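Local coordinates for transaminase (Bacillus megaterium, PDB 5G0A), which catalyses S-selective transamination, using pyridoxal-5'-phosphate to carry the amino group between an amine donor and a carbonyl acceptor, at residues 107-112 with 282-287; 273-276 with 280-283; 254-259 with 290-295. All coordinates share one frame; numbering follows the deposited sequence.

Interaction 1: 107-112 with 282-287; sequences GDEDWP and FGYQHY
The Tyr284 ring and the indole of Trp111 both turn an edge to the carboxylate of Glu109. Tyr284 has the CG methylene of Gln285 over one face, offset toward the rim, while Glu109 OE1 sits at the edge near its hydroxyl. Trp111 takes Pro112 CG on one face and has both Tyr284 OH and Glu109 OE1 in its plane, beside NE1. The two rings themselves pack obliquely.

Tyr284 OH donates to Glu109 OE1 at 2.5 Å, a short bond received on the syn side of the carboxylate. With its CG set between the backbone N and the carbonyl carbon (chi1 72°), Tyr284 reaches toward the oncoming glutamate, its ring plane turned 60° from the carboxylate. In this class-III aminotransferase the bond joins the loop between helix 92-105 and strand 112-118 to a 3-10 turn between strands 265-269 and 293-296 of the central sheet. Glutamate suits the place: its extended chain spans the gap between the backbones, and its second oxygen is used as well, Gln285 NE2 giving Glu109 OE2 a nearly straight bond of 3.0 Å from above the carboxylate plane. Gln285 OE1 accepts the backbone N of Phe282 at 2.9 Å, which fixes the amide's rotation, and one water bridges Gln285 NE2 to Asp108 OD1.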
loop_
_atom_site.group_PDB
_atom_site.type_symbol
_atom_site.label_atom_id
_atom_site.label_comp_id
_atom_site.label_asym_id
_atom_site.label_seq_id
_atom_site.Cartn_x
_atom_site.Cartn_y
_atom_site.Cartn_z
ATOM N N GLY B 107 -3.352 -10.459 39.103
ATOM C CA GLY B 107 -4.021 -11.675 39.598
ATOM C C GLY B 107 -5.507 -11.509 39.868
ATOM O O GLY B 107 -6.231 -12.500 39.958
ATOM N N ASP B 108 -5.953 -10.258 40.002
ATOM C CA ASP B 108 -7.376 -9.936 40.196
ATOM C C ASP B 108 -8.187 -9.853 38.903
ATOM O O ASP B 108 -9.395 -9.567 38.926
ATOM C CB ASP B 108 -7.563 -8.662 41.029
ATOM C CG ASP B 108 -6.990 -7.397 40.349
ATOM O OD1 ASP B 108 -6.063 -7.506 39.507
ATOM O OD2 ASP B 108 -7.454 -6.293 40.701
ATOM N N GLU B 109 -7.537 -10.131 37.777
ATOM C CA GLU B 109 -8.239 -10.074 36.481
ATOM C C GLU B 109 -8.026 -11.379 35.750
ATOM O O GLU B 109 -6.945 -11.977 35.845
ATOM C CB GLU B 109 -7.738 -8.875 35.653
ATOM C CG GLU B 109 -7.956 -7.538 36.340
ATOM C CD GLU B 109 -7.521 -6.335 35.510
ATOM O OE1 GLU B 109 -7.049 -6.523 34.355
ATOM O OE2 GLU B 109 -7.654 -5.197 36.016
ATOM N N ASP B 110 -9.044 -11.836 35.012
ATOM C CA ASP B 110 -8.955 -13.129 34.342
ATOM C C ASP B 110 -8.502 -13.091 32.874
ATOM O O ASP B 110 -8.209 -14.135 32.305
ATOM C CB ASP B 110 -10.284 -13.899 34.465
ATOM C CG ASP B 110 -10.511 -14.443 35.866
ATOM O OD1 ASP B 110 -9.577 -14.392 36.687
ATOM O OD2 ASP B 110 -11.622 -14.939 36.139
ATOM N N TRP B 111 -8.439 -11.904 32.293
ATOM C CA TRP B 111 -8.051 -11.790 30.865
ATOM C C TRP B 111 -6.594 -12.191 30.580
ATOM O O TRP B 111 -6.331 -12.773 29.534
ATOM C CB TRP B 111 -8.355 -10.401 30.297
ATOM C CG TRP B 111 -7.331 -9.299 30.593
ATOM C CD1 TRP B 111 -7.324 -8.448 31.671
ATOM C CD2 TRP B 111 -6.201 -8.918 29.782
ATOM N NE1 TRP B 111 -6.258 -7.587 31.593
ATOM C CE2 TRP B 111 -5.543 -7.847 30.454
ATOM C CE3 TRP B 111 -5.660 -9.399 28.589
ATOM C CZ2 TRP B 111 -4.384 -7.235 29.947
ATOM C CZ3 TRP B 111 -4.516 -8.777 28.067
ATOM C CH2 TRP B 111 -3.892 -7.711 28.747
ATOM N N PRO B 112 -5.654 -11.944 31.525
ATOM C CA PRO B 112 -4.259 -12.152 31.073
ATOM C C PRO B 112 -3.863 -13.583 30.773
ATOM O O PRO B 112 -4.156 -14.499 31.569
ATOM C CB PRO B 112 -3.421 -11.594 32.241
ATOM C CG PRO B 112 -4.333 -10.651 32.944
ATOM C CD PRO B 112 -5.703 -11.246 32.823
ATOM N N PHE B 282 -2.387 -0.094 35.982
ATOM C CA PHE B 282 -2.508 0.284 34.559
ATOM C C PHE B 282 -3.617 1.293 34.322
ATOM O O PHE B 282 -4.614 1.308 35.047
ATOM C CB PHE B 282 -2.755 -0.953 33.703
ATOM C CG PHE B 282 -1.602 -1.898 33.688
ATOM C CD1 PHE B 282 -0.497 -1.628 32.892
ATOM C CD2 PHE B 282 -1.597 -3.037 34.481
ATOM C CE1 PHE B 282 0.597 -2.510 32.870
ATOM C CE2 PHE B 282 -0.525 -3.920 34.463
ATOM C CZ PHE B 282 0.582 -3.645 33.677
ATOM N N GLY B 283 -3.425 2.136 33.309
ATOM C CA GLY B 283 -4.380 3.192 32.972
ATOM C C GLY B 283 -5.788 2.683 32.736
ATOM O O GLY B 283 -6.751 3.336 33.166
ATOM N N TYR B 284 -5.926 1.537 32.073
ATOM C CA TYR B 284 -7.274 1.013 31.755
ATOM C C TYR B 284 -8.068 0.683 33.015
ATOM O O TYR B 284 -9.295 0.609 32.972
ATOM C CB TYR B 284 -7.247 -0.216 30.808
ATOM C CG TYR B 284 -6.743 -1.507 31.433
ATOM C CD1 TYR B 284 -7.612 -2.349 32.145
ATOM C CD2 TYR B 284 -5.404 -1.894 31.297
ATOM C CE1 TYR B 284 -7.164 -3.527 32.705
ATOM C CE2 TYR B 284 -4.936 -3.082 31.861
ATOM C CZ TYR B 284 -5.825 -3.877 32.582
ATOM O OH TYR B 284 -5.392 -5.050 33.136
ATOM N N GLN B 285 -7.363 0.445 34.118
ATOM C CA GLN B 285 -8.024 0.022 35.372
ATOM C C GLN B 285 -8.894 1.091 36.018
ATOM O O GLN B 285 -9.707 0.786 36.908
ATOM C CB GLN B 285 -7.003 -0.518 36.376
ATOM C CG GLN B 285 -6.362 -1.800 35.870
ATOM C CD GLN B 285 -5.297 -2.344 36.795
ATOM O OE1 GLN B 285 -4.436 -1.608 37.297
ATOM N NE2 GLN B 285 -5.349 -3.637 37.027
ATOM N N HIS B 286 -8.729 2.335 35.591
ATOM C CA HIS B 286 -9.666 3.384 36.006
ATOM C C HIS B 286 -11.075 3.202 35.460
ATOM O O HIS B 286 -12.008 3.835 35.970
ATOM C CB HIS B 286 -9.151 4.763 35.621
ATOM C CG HIS B 286 -7.929 5.166 36.375
ATOM N ND1 HIS B 286 -7.984 5.755 37.623
ATOM C CD2 HIS B 286 -6.615 5.026 36.080
ATOM C CE1 HIS B 286 -6.754 5.991 38.049
ATOM N NE2 HIS B 286 -5.902 5.545 37.136
ATOM N N TYR B 287 -11.233 2.337 34.446
ATOM C CA TYR B 287 -12.483 2.293 33.656
ATOM C C TYR B 287 -13.346 1.035 33.793
ATOM O O TYR B 287 -14.350 0.888 33.085
ATOM C CB TYR B 287 -12.173 2.618 32.169
ATOM C CG TYR B 287 -11.496 3.954 32.055
ATOM C CD1 TYR B 287 -12.245 5.131 32.132
ATOM C CD2 TYR B 287 -10.093 4.057 31.979
ATOM C CE1 TYR B 287 -11.634 6.367 32.088
ATOM C CE2 TYR B 287 -9.480 5.291 31.938
ATOM C CZ TYR B 287 -10.259 6.435 31.994
ATOM O OH TYR B 287 -9.671 7.657 31.958
HETATM O O HOH W 1 -4.443 -5.439 39.165
#

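Interaction 2: 273-276 with 280-283; sequences TGFG and KWFG
Aromatic packing joins Phe275 to both aromatic side chains of 280-283. The ring of Phe282 points its CE1-CZ edge at one face of Phe275, an edge-to-face pair with centroids 5.0 Å apart and planes at 67°; the closest atoms are Phe275 CZ and Phe282 CZ, at 3.7 Å. The rim of Phe275 meets the benzene half of Trp281, CD1 to CZ3 at 4.2 Å. Although Phe275 starts out pointing away from 280-283, setting CG anti to the carbonyl carbon (chi1 -58°) brings the ring back beside Phe282. An alanine at Phe275 is likely to leave a gap here, depriving Phe282 and Trp281, as well as Ile105 and Leu345 nearby, of the ring they pack on.

The backbone supplies the polar contacts. Trp281 O receives Gly276 N at 3.1 Å, from above the carbonyl plane, and a weak, strongly bent bond from Phe275 N. Gly276 CA also makes a CH-O contact of 3.1 Å with Lys280 O, and a water takes up Thr273 O and Lys280 O together.

Close backbone approach explains the glycines. A side chain on Gly283 would run into Thr273 OG1, which is hydrogen-bonded to Glu270; one on Gly274 would crowd the Phe275 ring; and Gly276 has a positive phi (88°), readily adopted without a CB.

The result is a compact turn that folds back on itself just after the cofactor-pocket residues Asp269, Val271 and Leu272, its glycine-rich sequence being a feature of class-III aminotransferases.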
loop_
_atom_site.group_PDB
_atom_site.type_symbol
_atom_site.label_atom_id
_atom_site.label_comp_id
_atom_site.label_asym_id
_atom_site.label_seq_id
_atom_site.Cartn_x
_atom_site.Cartn_y
_atom_site.Cartn_z
ATOM N N THR B 273 1.089 4.861 30.201
ATOM C CA THR B 273 0.238 4.871 31.413
ATOM C C THR B 273 0.470 3.698 32.357
ATOM O O THR B 273 -0.121 3.646 33.455
ATOM C CB THR B 273 -1.259 4.909 31.057
ATOM O OG1 THR B 273 -1.551 3.796 30.202
ATOM C CG2 THR B 273 -1.607 6.232 30.365
ATOM N N GLY B 274 1.309 2.749 31.942
ATOM C CA GLY B 274 1.534 1.543 32.701
ATOM C C GLY B 274 2.388 1.719 33.948
ATOM O O GLY B 274 3.129 2.690 34.083
ATOM N N PHE B 275 2.270 0.748 34.844
ATOM C CA PHE B 275 3.135 0.639 36.031
ATOM C C PHE B 275 3.085 1.824 36.967
ATOM O O PHE B 275 4.101 2.443 37.282
ATOM C CB PHE B 275 4.560 0.172 35.644
ATOM C CG PHE B 275 4.533 -1.145 34.946
ATOM C CD1 PHE B 275 4.353 -2.312 35.670
ATOM C CD2 PHE B 275 4.547 -1.202 33.535
ATOM C CE1 PHE B 275 4.245 -3.536 35.029
ATOM C CE2 PHE B 275 4.437 -2.429 32.886
ATOM C CZ PHE B 275 4.309 -3.594 33.627
ATOM N N GLY B 276 1.859 2.138 37.393
ATOM C CA GLY B 276 1.642 3.083 38.492
ATOM C C GLY B 276 1.545 4.536 38.090
ATOM O O GLY B 276 1.220 5.395 38.924
ATOM N N LYS B 280 -2.926 3.685 39.499
ATOM C CA LYS B 280 -3.317 2.277 39.526
ATOM C C LYS B 280 -2.226 1.537 38.753
ATOM O O LYS B 280 -1.359 2.193 38.152
ATOM C CB LYS B 280 -4.691 2.066 38.873
ATOM C CG LYS B 280 -5.846 2.679 39.672
ATOM C CD LYS B 280 -7.206 2.315 39.097
ATOM C CE LYS B 280 -8.326 2.859 39.996
ATOM N NZ LYS B 280 -8.497 2.026 41.230
ATOM N N TRP B 281 -2.227 0.210 38.791
ATOM C CA TRP B 281 -1.187 -0.543 38.057
ATOM C C TRP B 281 -1.193 -0.146 36.575
ATOM O O TRP B 281 -0.138 0.150 36.001
ATOM C CB TRP B 281 -1.327 -2.036 38.232
ATOM C CG TRP B 281 -0.679 -2.484 39.523
ATOM C CD1 TRP B 281 -1.325 -2.882 40.663
ATOM C CD2 TRP B 281 0.728 -2.553 39.808
ATOM N NE1 TRP B 281 -0.401 -3.193 41.655
ATOM C CE2 TRP B 281 0.863 -3.026 41.148
ATOM C CE3 TRP B 281 1.887 -2.281 39.067
ATOM C CZ2 TRP B 281 2.103 -3.213 41.755
ATOM C CZ3 TRP B 281 3.136 -2.478 39.677
ATOM C CH2 TRP B 281 3.231 -2.938 41.004
ATOM N N PHE B 282 -2.387 -0.094 35.982
ATOM C CA PHE B 282 -2.508 0.284 34.559
ATOM C C PHE B 282 -3.617 1.293 34.322
ATOM O O PHE B 282 -4.614 1.308 35.047
ATOM C CB PHE B 282 -2.755 -0.953 33.703
ATOM C CG PHE B 282 -1.602 -1.898 33.688
ATOM C CD1 PHE B 282 -0.497 -1.628 32.892
ATOM C CD2 PHE B 282 -1.597 -3.037 34.481
ATOM C CE1 PHE B 282 0.597 -2.510 32.870
ATOM C CE2 PHE B 282 -0.525 -3.920 34.463
ATOM C CZ PHE B 282 0.582 -3.645 33.677
ATOM N N GLY B 283 -3.425 2.136 33.309
ATOM C CA GLY B 283 -4.380 3.192 32.972
ATOM C C GLY B 283 -5.788 2.683 32.736
ATOM O O GLY B 283 -6.751 3.336 33.166
HETATM O O HOH W 2 -1.204 3.568 35.825
#

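Interaction 3: 254-259 with 290-295; sequences QIRKMT and QPDIIT
Arg256 lays the edge of its guanidinium against the carbonyl oxygen of Gln290 and the carboxylate of Asp292. NH1 donates to Gln290 O at 2.9 Å, nearly in the guanidinium plane and on a lone pair of the carbonyl. NH2 forms a salt bridge with Asp292 OD2, also at 2.9 Å, and NH1 adds a weaker, more bent bond to the same oxygen, 3.1 Å away. The carboxylate stands almost upright to the guanidinium, their planes 85° apart, and a single oxygen, OD2, takes both donors rather than the two oxygens pairing side by side with the two nitrogens; NH2 meets OD2 on its syn side.

Helix 251-262 carries the arginine and is the helical crossover that leads from strand 231-236 to the parallel strand 265-269 of the central sheet, a beta-alpha-beta unit. Segment 290-295 enters the neighbouring strand 293-296, and the arginine thus ties the helix to the start of that strand. A long, flexible side chain suits the task: CG leaves anti to the backbone N (chi1 169°), and the chain then bends at chi2 and chi3 to bring its head round.

Thr259, one helical turn on, accepts a bond from NH2 on OG1 at 2.9 Å, tilted from the guanidinium plane, and helps hold the group's rotation. Asp292 OD2 also accepts a hydrogen bond from the backbone N of Trp266, which probably helps keep this buried carboxylate charged alongside the arginine.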
loop_
_atom_site.group_PDB
_atom_site.type_symbol
_atom_site.label_atom_id
_atom_site.label_comp_id
_atom_site.label_asym_id
_atom_site.label_seq_id
_atom_site.Cartn_x
_atom_site.Cartn_y
_atom_site.Cartn_z
ATOM N N GLN B 254 -17.179 2.600 26.511
ATOM C CA GLN B 254 -17.914 2.506 25.246
ATOM C C GLN B 254 -17.114 1.825 24.131
ATOM O O GLN B 254 -17.678 1.113 23.312
ATOM C CB GLN B 254 -18.453 3.861 24.813
ATOM C CG GLN B 254 -19.728 4.224 25.564
ATOM C CD GLN B 254 -20.404 5.477 25.019
ATOM O OE1 GLN B 254 -20.203 5.874 23.874
ATOM N NE2 GLN B 254 -21.236 6.093 25.853
ATOM N N ILE B 255 -15.802 2.034 24.115
ATOM C CA ILE B 255 -14.950 1.332 23.150
ATOM C C ILE B 255 -14.885 -0.163 23.433
ATOM O O ILE B 255 -14.914 -0.975 22.502
ATOM C CB ILE B 255 -13.533 1.957 23.079
ATOM C CG1 ILE B 255 -13.575 3.311 22.346
ATOM C CG2 ILE B 255 -12.521 0.986 22.450
ATOM C CD1 ILE B 255 -14.005 3.293 20.875
ATOM N N ARG B 256 -14.816 -0.535 24.712
ATOM C CA ARG B 256 -14.778 -1.941 25.071
ATOM C C ARG B 256 -16.065 -2.638 24.607
ATOM O O ARG B 256 -16.024 -3.713 24.015
ATOM C CB ARG B 256 -14.555 -2.114 26.585
ATOM C CG ARG B 256 -14.767 -3.535 27.084
ATOM C CD ARG B 256 -13.648 -4.510 26.722
ATOM N NE ARG B 256 -13.630 -4.876 25.296
ATOM C CZ ARG B 256 -12.762 -5.725 24.742
ATOM N NH1 ARG B 256 -11.832 -6.336 25.467
ATOM N NH2 ARG B 256 -12.838 -5.980 23.438
ATOM N N LYS B 257 -17.195 -1.998 24.901
ATOM C CA LYS B 257 -18.509 -2.487 24.491
ATOM C C LYS B 257 -18.641 -2.571 22.964
ATOM O O LYS B 257 -19.052 -3.600 22.444
ATOM C CB LYS B 257 -19.602 -1.590 25.095
ATOM C CG LYS B 257 -21.025 -2.007 24.746
ATOM C CD LYS B 257 -22.012 -1.376 25.732
ATOM C CE LYS B 257 -23.460 -1.543 25.279
ATOM N NZ LYS B 257 -23.806 -0.664 24.122
ATOM N N MET B 258 -18.260 -1.507 22.264
ATOM C CA MET B 258 -18.351 -1.458 20.793
ATOM C C MET B 258 -17.488 -2.540 20.125
ATOM O O MET B 258 -17.946 -3.240 19.216
ATOM C CB MET B 258 -17.986 -0.052 20.264
ATOM C CG MET B 258 -17.920 0.066 18.728
ATOM S SD MET B 258 -16.761 1.334 18.135
ATOM C CE MET B 258 -15.167 0.508 18.297
ATOM N N THR B 259 -16.248 -2.707 20.592
ATOM C CA THR B 259 -15.404 -3.773 20.055
ATOM C C THR B 259 -15.970 -5.192 20.285
ATOM O O THR B 259 -15.983 -6.021 19.382
ATOM C CB THR B 259 -13.934 -3.659 20.552
ATOM O OG1 THR B 259 -13.888 -3.650 21.991
ATOM C CG2 THR B 259 -13.285 -2.389 20.012
ATOM N N GLN B 290 -11.543 -4.668 30.750
ATOM C CA GLN B 290 -10.351 -5.464 30.517
ATOM C C GLN B 290 -10.150 -5.516 29.001
ATOM O O GLN B 290 -11.107 -5.762 28.249
ATOM C CB GLN B 290 -10.497 -6.866 31.123
ATOM C CG GLN B 290 -10.438 -6.837 32.663
ATOM C CD GLN B 290 -10.607 -8.190 33.345
ATOM O OE1 GLN B 290 -10.245 -9.233 32.812
ATOM N NE2 GLN B 290 -11.148 -8.163 34.570
ATOM N N PRO B 291 -8.919 -5.258 28.547
ATOM C CA PRO B 291 -8.611 -5.308 27.119
ATOM C C PRO B 291 -8.297 -6.727 26.644
ATOM O O PRO B 291 -8.288 -7.676 27.447
ATOM C CB PRO B 291 -7.345 -4.430 27.020
ATOM C CG PRO B 291 -6.636 -4.724 28.331
ATOM C CD PRO B 291 -7.739 -4.862 29.358
ATOM N N ASP B 292 -8.031 -6.873 25.336
ATOM C CA ASP B 292 -7.602 -8.149 24.774
ATOM C C ASP B 292 -6.079 -8.261 24.742
ATOM O O ASP B 292 -5.517 -9.353 24.817
ATOM C CB ASP B 292 -8.147 -8.289 23.342
ATOM C CG ASP B 292 -9.669 -8.344 23.313
ATOM O OD1 ASP B 292 -10.220 -9.397 23.705
ATOM O OD2 ASP B 292 -10.297 -7.350 22.923
ATOM N N ILE B 293 -5.438 -7.109 24.588
ATOM C CA ILE B 293 -3.968 -7.027 24.495
ATOM C C ILE B 293 -3.550 -5.704 25.110
ATOM O O ILE B 293 -4.230 -4.679 24.910
ATOM C CB ILE B 293 -3.481 -7.011 23.001
ATOM C CG1 ILE B 293 -3.875 -8.292 22.269
ATOM C CG2 ILE B 293 -1.973 -6.792 22.917
ATOM C CD1 ILE B 293 -3.656 -8.243 20.752
ATOM N N ILE B 294 -2.451 -5.710 25.880
ATOM C CA ILE B 294 -1.767 -4.446 26.215
ATOM C C ILE B 294 -0.303 -4.451 25.786
ATOM O O ILE B 294 0.322 -5.509 25.676
ATOM C CB ILE B 294 -1.853 -4.015 27.710
ATOM C CG1 ILE B 294 -1.029 -4.949 28.628
ATOM C CG2 ILE B 294 -3.339 -3.806 28.112
ATOM C CD1 ILE B 294 -1.009 -4.464 30.087
ATOM N N THR B 295 0.205 -3.247 25.555
ATOM C CA THR B 295 1.616 -3.031 25.241
ATOM C C THR B 295 2.264 -2.256 26.375
ATOM O O THR B 295 1.631 -1.381 26.977
ATOM C CB THR B 295 1.786 -2.283 23.904
ATOM O OG1 THR B 295 0.979 -1.107 23.908
ATOM C CG2 THR B 295 1.364 -3.174 22.742
#

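Overall arrangement
Interactions 1 and 2 have centres about 9 Å apart and share Phe282 and Gly283, so the turn of 273-283 passes straight into the 3-10 turn that meets 107-112. Interaction 3 lies about 11 Å from interaction 1 and is joined to it through Trp111, whose CE3 lies 3.3 Å from Pro291 O and whose backbone N probably bonds to Gln290 OE1. Between interactions 2 and 3, centres about 16 Å apart, Phe282 CE1 packs on Ile294 CD1 at 3.8 Å. Interaction 2 is near the cofactor, the Thr273 side chain being about 7 Å from pyridoxal-5'-phosphate; Tyr284 of interaction 1 is about 12 Å from it.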